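Long-range contact in toxin-like protein (Paenibacillus larvae subsp. larvae BRL-230010, PDB 5DZQ), which is a C3-like mono-ADP-ribosyltransferase toxin that probably transfers ADP-ribose from NAD+ to Rho-type GTPases of the host: residues B[55-63]-B[133-141]. Numbering follows the deposited sequence.
Sequences NTYLRANEG and RTEYGYLST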
loop_
_atom_site.group_PDB
_atom_site.type_symbol
_atom_site.label_atom_id
_atom_site.label_comp_id
_atom_site.label_asym_id
_atom_site.label_seq_id
_atom_site.Cartn_x
_atom_site.Cartn_y
_atom_site.Cartn_z
ATOM N N ASN B 55 6.168 5.474 7.437
ATOM C CA ASN B 55 4.983 5.679 8.262
ATOM C C ASN B 55 4.802 4.647 9.364
ATOM O O ASN B 55 4.284 4.973 10.434
ATOM C CB ASN B 55 3.746 5.734 7.377
ATOM C CG ASN B 55 3.754 6.945 6.459
ATOM O OD1 ASN B 55 4.361 7.961 6.771
ATOM N ND2 ASN B 55 3.089 6.836 5.321
ATOM N N THR B 56 5.224 3.403 9.138
ATOM C CA THR B 56 5.106 2.428 10.207
ATOM C C THR B 56 6.103 2.800 11.323
ATOM O O THR B 56 5.801 2.652 12.506
ATOM C CB THR B 56 5.330 0.976 9.699
ATOM O OG1 THR B 56 6.597 0.881 9.049
ATOM C CG2 THR B 56 4.255 0.600 8.711
ATOM N N TYR B 57 7.272 3.318 10.957
ATOM C CA TYR B 57 8.230 3.801 11.963
ATOM C C TYR B 57 7.635 4.945 12.798
ATOM O O TYR B 57 7.740 4.970 14.031
ATOM C CB TYR B 57 9.532 4.277 11.308
ATOM C CG TYR B 57 10.496 5.006 12.260
ATOM C CD1 TYR B 57 11.223 4.312 13.216
ATOM C CD2 TYR B 57 10.674 6.388 12.187
ATOM C CE1 TYR B 57 12.110 4.974 14.082
ATOM C CE2 TYR B 57 11.549 7.058 13.044
ATOM C CZ TYR B 57 12.264 6.348 13.990
ATOM O OH TYR B 57 13.134 7.012 14.849
ATOM N N LEU B 58 7.016 5.899 12.120
ATOM C CA LEU B 58 6.458 7.066 12.801
ATOM C C LEU B 58 5.294 6.667 13.716
ATOM O O LEU B 58 5.184 7.141 14.856
ATOM C CB LEU B 58 6.009 8.103 11.766
ATOM C CG LEU B 58 7.163 8.824 11.063
ATOM C CD1 LEU B 58 6.650 9.650 9.913
ATOM C CD2 LEU B 58 7.908 9.728 12.059
ATOM N N ARG B 59 4.436 5.780 13.224
ATOM C CA ARG B 59 3.282 5.329 13.998
ATOM C C ARG B 59 3.705 4.486 15.194
ATOM O O ARG B 59 3.105 4.574 16.257
ATOM C CB ARG B 59 2.310 4.532 13.118
ATOM C CG ARG B 59 1.535 5.393 12.131
ATOM C CD ARG B 59 0.561 4.569 11.330
ATOM N NE ARG B 59 0.189 5.256 10.103
ATOM C CZ ARG B 59 0.456 4.799 8.885
ATOM N NH1 ARG B 59 1.079 3.636 8.740
ATOM N NH2 ARG B 59 0.084 5.494 7.815
ATOM N N ALA B 60 4.761 3.690 15.035
ATOM C CA ALA B 60 5.186 2.809 16.108
ATOM C C ALA B 60 5.587 3.628 17.332
ATOM O O ALA B 60 5.376 3.210 18.465
ATOM C CB ALA B 60 6.334 1.931 15.655
ATOM N N ASN B 61 6.142 4.810 17.090
ATOM C CA ASN B 61 6.674 5.630 18.170
ATOM C C ASN B 61 5.838 6.882 18.436
ATOM O O ASN B 61 6.303 7.831 19.088
ATOM C CB ASN B 61 8.115 6.008 17.847
ATOM C CG ASN B 61 8.991 4.791 17.637
ATOM O OD1 ASN B 61 9.170 3.988 18.556
ATOM N ND2 ASN B 61 9.544 4.644 16.427
ATOM N N GLU B 62 4.606 6.866 17.932
ATOM C CA GLU B 62 3.653 7.949 18.151
ATOM C C GLU B 62 4.244 9.279 17.720
ATOM O O GLU B 62 4.122 10.286 18.427
ATOM C CB GLU B 62 3.224 8.008 19.625
ATOM C CG GLU B 62 2.410 6.812 20.071
ATOM C CD GLU B 62 1.913 6.938 21.499
ATOM O OE1 GLU B 62 2.372 7.856 22.216
ATOM O OE2 GLU B 62 1.063 6.118 21.903
ATOM N N GLY B 63 4.924 9.262 16.580
ATOM C CA GLY B 63 5.387 10.485 15.954
ATOM C C GLY B 63 6.614 11.096 16.596
ATOM O O GLY B 63 6.999 12.210 16.253
ATOM N N ARG B 133 -7.956 14.345 15.931
ATOM C CA ARG B 133 -7.034 13.212 15.859
ATOM C C ARG B 133 -5.694 13.632 15.277
ATOM O O ARG B 133 -5.599 14.643 14.582
ATOM C CB ARG B 133 -7.617 12.086 15.001
ATOM C CG ARG B 133 -9.018 11.662 15.385
ATOM C CD ARG B 133 -8.977 10.547 16.392
ATOM N NE ARG B 133 -8.203 9.412 15.902
ATOM C CZ ARG B 133 -7.925 8.340 16.633
ATOM N NH1 ARG B 133 -8.366 8.267 17.882
ATOM N NH2 ARG B 133 -7.211 7.344 16.119
ATOM N N THR B 134 -4.666 12.836 15.540
ATOM C CA THR B 134 -3.354 13.067 14.956
ATOM C C THR B 134 -2.955 11.873 14.097
ATOM O O THR B 134 -3.088 10.732 14.525
ATOM C CB THR B 134 -2.288 13.299 16.045
ATOM O OG1 THR B 134 -2.600 14.492 16.772
ATOM C CG2 THR B 134 -0.912 13.439 15.420
ATOM N N GLU B 135 -2.501 12.140 12.874
ATOM C CA GLU B 135 -1.890 11.115 12.045
ATOM C C GLU B 135 -0.378 11.200 12.241
ATOM O O GLU B 135 0.245 12.185 11.863
ATOM C CB GLU B 135 -2.247 11.290 10.567
ATOM C CG GLU B 135 -1.529 10.297 9.633
ATOM C CD GLU B 135 -1.652 8.847 10.092
ATOM O OE1 GLU B 135 -2.795 8.418 10.372
ATOM O OE2 GLU B 135 -0.606 8.145 10.205
ATOM N N TYR B 136 0.203 10.170 12.838
ATOM C CA TYR B 136 1.635 10.150 13.096
ATOM C C TYR B 136 2.496 10.083 11.839
ATOM O O TYR B 136 3.558 10.699 11.772
ATOM C CB TYR B 136 1.949 8.973 13.997
ATOM C CG TYR B 136 1.318 9.132 15.353
ATOM C CD1 TYR B 136 1.364 10.356 16.015
ATOM C CD2 TYR B 136 0.662 8.077 15.966
ATOM C CE1 TYR B 136 0.786 10.520 17.260
ATOM C CE2 TYR B 136 0.085 8.230 17.220
ATOM C CZ TYR B 136 0.145 9.456 17.856
ATOM O OH TYR B 136 -0.434 9.619 19.095
ATOM N N GLY B 137 2.057 9.307 10.855
ATOM C CA GLY B 137 2.797 9.206 9.615
ATOM C C GLY B 137 2.573 10.443 8.761
ATOM O O GLY B 137 1.797 11.319 9.129
ATOM N N TYR B 138 3.278 10.522 7.637
ATOM C CA TYR B 138 2.980 11.529 6.622
ATOM C C TYR B 138 1.619 11.183 6.046
ATOM O O TYR B 138 1.229 10.017 6.028
ATOM C CB TYR B 138 4.042 11.554 5.526
ATOM C CG TYR B 138 5.387 12.048 6.019
ATOM C CD1 TYR B 138 5.661 13.412 6.106
ATOM C CD2 TYR B 138 6.356 11.157 6.435
ATOM C CE1 TYR B 138 6.894 13.873 6.580
ATOM C CE2 TYR B 138 7.578 11.602 6.902
ATOM C CZ TYR B 138 7.841 12.957 6.981
ATOM O OH TYR B 138 9.070 13.380 7.457
ATOM N N LEU B 139 0.898 12.186 5.580
ATOM C CA LEU B 139 -0.478 11.956 5.176
ATOM C C LEU B 139 -0.650 12.184 3.672
ATOM O O LEU B 139 -0.781 13.321 3.220
ATOM C CB LEU B 139 -1.395 12.865 5.988
ATOM C CG LEU B 139 -2.907 12.777 5.782
ATOM C CD1 LEU B 139 -3.374 11.359 5.989
ATOM C CD2 LEU B 139 -3.613 13.725 6.740
ATOM N N SER B 140 -0.634 11.094 2.907
ATOM C CA SER B 140 -0.847 11.173 1.461
ATOM C C SER B 140 -2.338 11.093 1.186
ATOM O O SER B 140 -3.031 10.254 1.765
ATOM C CB SER B 140 -0.123 10.046 0.726
ATOM O OG SER B 140 1.230 9.984 1.138
ATOM N N THR B 141 -2.824 11.961 0.306
ATOM C CA THR B 141 -4.250 12.028 0.008
ATOM C C THR B 141 -4.466 12.121 -1.498
ATOM O O THR B 141 -3.591 12.595 -2.222
ATOM C CB THR B 141 -4.902 13.221 0.691
ATOM O OG1 THR B 141 -4.335 14.444 0.192
ATOM C CG2 THR B 141 -4.688 13.156 2.205
#
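Glu135 meets Arg59 in a salt bridge, with Glu135 OE2 3.0 Å from Arg59 NE. The oxygen is approached on its syn side, and it lies near the guanidinium plane, at the edge. The guanidinium and carboxylate planes stand 76° apart, and of the guanidinium nitrogens only NE hydrogen-bonds to OE2. The bend at chi2 (50°) curls the Glu135 carboxylate back, and its OE2 also accepts from Gly137 N at 3.0 Å, on the anti side. Tyr136 lies against the end of helix 51-60. Glu62 CA sits 3.6 Å from the centroid of the Tyr136 ring, almost on its normal, a CH-pi contact. Glu62 has positive phi as the C-prime residue of a Schellman motif, in which Gly63 N donates to Leu58 O. Gly137 packs against the helix, its CA 3.5 Å from Asn55 OD1 and next to Leu58 CD1. Tyr138 N then donates to Asn55 OD1 at 2.9 Å, bent to 140° and from above the carbonyl plane. The Tyr138 ring carries its CE2 to 3.7 Å from Leu58 CD1. Ile75 of helix 69-83 touches both side chains, and Tyr138 OH is hydrogen-bonded to Asp79. The contact joins the helix end to the turn that links strand 132-135 to strand 139-142. Hydrogen-bonded by both Arg59 and Gly137, the Glu135 carboxylate is likely to stay ionised and to tie the turn's shape to the helix.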